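Periplasmic oligopeptide-binding protein (Burkholderia pseudomallei, PDB 3ZS6) probably binds oligopeptides in the periplasm as the solute-binding component of an ABC transport system for their uptake. Local coordinates at residues K392-D396 with G397-I401. Sequence-based numbering, arbitrary orientation.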
ATOM      1  N   LYS A 392      -9.549  -7.317  -7.366  1.00 13.50           N
ATOM      2  CA  LYS A 392      -9.623  -8.632  -7.991  1.00 14.67           C
ATOM      3  C   LYS A 392      -9.537  -8.524  -9.507  1.00 16.75           C
ATOM      4  O   LYS A 392      -8.826  -9.291 -10.158  1.00 13.55           O
ATOM      5  CB  LYS A 392     -10.912  -9.354  -7.584  1.00 21.14           C
ATOM      6  CG  LYS A 392     -10.969  -9.712  -6.110  1.00 40.85           C
ATOM      7  CD  LYS A 392     -12.261 -10.439  -5.752  1.00 56.04           C
ATOM      8  CE  LYS A 392     -12.324 -10.767  -4.265  1.00 60.01           C
ATOM      9  NZ  LYS A 392     -13.557 -11.525  -3.915  1.00 61.96           N
ATOM     10  N   GLN A 393     -10.264  -7.567 -10.076  1.00 15.19           N
ATOM     11  CA  GLN A 393     -10.236  -7.404 -11.527  1.00 18.82           C
ATOM     12  C   GLN A 393      -8.835  -7.093 -12.056  1.00 14.21           C
ATOM     13  O   GLN A 393      -8.439  -7.605 -13.099  1.00 13.82           O
ATOM     14  CB  GLN A 393     -11.240  -6.343 -11.980  1.00 17.62           C
ATOM     15  CG  GLN A 393     -12.682  -6.840 -11.962  1.00 23.30           C
ATOM     16  CD  GLN A 393     -13.669  -5.762 -12.372  1.00 35.79           C
ATOM     17  OE1 GLN A 393     -13.357  -4.573 -12.333  1.00 35.51           O
ATOM     18  NE2 GLN A 393     -14.865  -6.175 -12.775  1.00 42.76           N
ATOM     19  N   ARG A 394      -8.087  -6.256 -11.339  1.00 14.38           N
ATOM     20  CA  ARG A 394      -6.718  -5.940 -11.746  1.00  7.42           C
ATOM     21  C   ARG A 394      -5.821  -7.190 -11.690  1.00  8.26           C
ATOM     22  O   ARG A 394      -5.058  -7.459 -12.622  1.00 10.13           O
ATOM     23  CB  ARG A 394      -6.144  -4.780 -10.912  1.00  8.76           C
ATOM     24  CG  ARG A 394      -6.850  -3.442 -11.154  1.00  6.89           C
ATOM     25  CD  ARG A 394      -6.253  -2.282 -10.349  1.00 11.11           C
ATOM     26  NE  ARG A 394      -5.931  -2.636  -8.964  1.00 12.72           N
ATOM     27  CZ  ARG A 394      -5.978  -1.801  -7.924  1.00 17.70           C
ATOM     28  NH1 ARG A 394      -6.378  -0.540  -8.086  1.00 11.83           N
ATOM     29  NH2 ARG A 394      -5.624  -2.235  -6.707  1.00 12.86           N
ATOM     30  N   HIS A 395      -5.916  -7.957 -10.602  1.00 11.55           N
ATOM     31  CA  HIS A 395      -5.161  -9.211 -10.503  1.00 15.92           C
ATOM     32  C   HIS A 395      -5.464 -10.138 -11.680  1.00 13.21           C
ATOM     33  O   HIS A 395      -4.570 -10.807 -12.201  1.00 16.20           O
ATOM     34  CB  HIS A 395      -5.457  -9.948  -9.181  1.00 12.76           C
ATOM     35  CG  HIS A 395      -4.673  -9.438  -8.010  1.00 17.22           C
ATOM     36  ND1 HIS A 395      -3.298  -9.510  -7.948  1.00 17.40           N
ATOM     37  CD2 HIS A 395      -5.073  -8.860  -6.849  1.00 14.48           C
ATOM     38  CE1 HIS A 395      -2.883  -8.989  -6.805  1.00 17.25           C
ATOM     39  NE2 HIS A 395      -3.940  -8.587  -6.120  1.00 13.43           N
ATOM     40  N   ASP A 396      -6.731 -10.179 -12.088  1.00 11.83           N
ATOM     41  CA  ASP A 396      -7.181 -11.147 -13.091  1.00 13.28           C
ATOM     42  C   ASP A 396      -7.122 -10.559 -14.496  1.00 16.55           C
ATOM     43  O   ASP A 396      -7.500 -11.217 -15.473  1.00 18.36           O
ATOM     44  CB  ASP A 396      -8.615 -11.627 -12.797  1.00 15.27           C
ATOM     45  CG  ASP A 396      -8.720 -12.429 -11.496  1.00 22.16           C
ATOM     46  OD1 ASP A 396      -7.673 -12.831 -10.958  1.00 15.92           O
ATOM     47  OD2 ASP A 396      -9.853 -12.664 -11.018  1.00 22.89           O
ATOM     48  N   GLY A 397      -6.657  -9.316 -14.597  1.00  9.76           N
ATOM     49  CA  GLY A 397      -6.589  -8.643 -15.880  1.00 11.32           C
ATOM     50  C   GLY A 397      -7.938  -8.514 -16.575  1.00 13.27           C
ATOM     51  O   GLY A 397      -8.003  -8.558 -17.795  1.00 15.69           O
ATOM     52  N   LYS A 398      -9.014  -8.349 -15.803  1.00 14.72           N
ATOM     53  CA  LYS A 398     -10.356  -8.196 -16.376  1.00 19.75           C
ATOM     54  C   LYS A 398     -10.747  -6.735 -16.622  1.00 23.59           C
ATOM     55  O   LYS A 398     -11.906  -6.423 -16.922  1.00 18.92           O
ATOM     56  CB  LYS A 398     -11.390  -8.898 -15.494  1.00 21.07           C
ATOM     57  CG  LYS A 398     -11.198 -10.407 -15.492  1.00 27.16           C
ATOM     58  CD  LYS A 398     -12.197 -11.125 -14.614  1.00 24.00           C
ATOM     59  CE  LYS A 398     -11.919 -12.621 -14.634  1.00 21.11           C
ATOM     60  NZ  LYS A 398     -12.998 -13.395 -13.975  1.00 27.60           N
ATOM     61  N   VAL A 399      -9.768  -5.846 -16.491  1.00 18.89           N
ATOM     62  CA  VAL A 399      -9.946  -4.429 -16.779  1.00 14.86           C
ATOM     63  C   VAL A 399      -8.784  -4.007 -17.673  1.00 18.87           C
ATOM     64  O   VAL A 399      -7.716  -4.621 -17.629  1.00 18.05           O
ATOM     65  CB  VAL A 399      -9.961  -3.588 -15.475  1.00 15.21           C
ATOM     66  CG1 VAL A 399     -11.282  -3.781 -14.721  1.00 11.37           C
ATOM     67  CG2 VAL A 399      -8.783  -3.964 -14.577  1.00 14.57           C
ATOM     68  N   GLN A 400      -8.989  -2.970 -18.480  1.00 17.50           N
ATOM     69  CA  GLN A 400      -7.992  -2.545 -19.465  1.00 15.58           C
ATOM     70  C   GLN A 400      -7.152  -1.385 -18.939  1.00 15.21           C
ATOM     71  O   GLN A 400      -5.927  -1.448 -18.913  1.00 13.58           O
ATOM     72  CB  GLN A 400      -8.683  -2.128 -20.766  1.00 18.75           C
ATOM     73  CG  GLN A 400      -9.343  -3.266 -21.510  1.00 23.09           C
ATOM     74  CD  GLN A 400      -9.986  -2.803 -22.800  1.00 26.49           C
ATOM     75  OE1 GLN A 400     -10.913  -1.987 -22.784  1.00 22.75           O
ATOM     76  NE2 GLN A 400      -9.485  -3.305 -23.930  1.00 20.20           N
ATOM     77  N   ILE A 401      -7.830  -0.315 -18.549  1.00 13.75           N
ATOM     78  CA  ILE A 401      -7.196   0.807 -17.879  1.00 14.19           C
ATOM     79  C   ILE A 401      -7.928   0.932 -16.558  1.00 18.09           C
ATOM     80  O   ILE A 401      -9.158   0.887 -16.530  1.00 16.44           O
ATOM     81  CB  ILE A 401      -7.364   2.114 -18.674  1.00 13.95           C
ATOM     82  CG1 ILE A 401      -6.867   1.934 -20.114  1.00 18.19           C
ATOM     83  CG2 ILE A 401      -6.648   3.253 -17.971  1.00 11.39           C
ATOM     84  CD1 ILE A 401      -6.968   3.193 -20.974  1.00 20.50           C
TER
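Two donors grip the carbonyl oxygen of Arg394, the amide of Gly397 and the hydroxyl of Tyr265 on strand 260-266. Gly397 N lies 3.1 Å from Arg394 O, but the geometry is poor on the acceptor side: the C=O...N angle is 107° and the donor stands above the carbonyl plane instead of meeting a lone pair. The next amide, Lys398 N, donates to the carbonyl one residue back along the helix, Gln393 O, at 2.9 Å with an N-H...O angle of 157°, and approaches much nearer the carbonyl plane, moderately tilted from it. This pair of amide-to-carbonyl bonds to the end of the helix, with phi of +59° at Gly397, the first residue to leave helical angles, defines a Schellman motif closing helix 387-395. The chain then turns toward strand 401-407, and Val399 folds back over the helix end. Its CG1 touches Gln393 at CB, CD and OE1, nearest OE1 at 3.3 Å, the two side chains crossing at about a right angle. With CG anti to the carbonyl carbon and the chain extended beyond it, Gln393 carries its amide oxygen to this methyl; the contact buries OE1, for which the model contains no hydrogen-bonding partner. The other methyl of Val399, CG2, rests 4.0 Å from Arg394 CG, and the same side chain also packs on Tyr265 and Thr354. Farther out, Arg394 bends at chi3; its NH1 donates to Arg403 O, and its side chain packs on an apolar side chain of the bound peptide, which places this helix end beside the ligand. On the exposed flank, Asp396 and Lys398 run alongside each other in the same direction, with Asp396 CB and Lys398 CE 3.9 Å apart. Asp396 OD2 and Lys398 NZ remain 4.4 Å apart, too far for a salt bridge, although the opposite charges probably attract weakly.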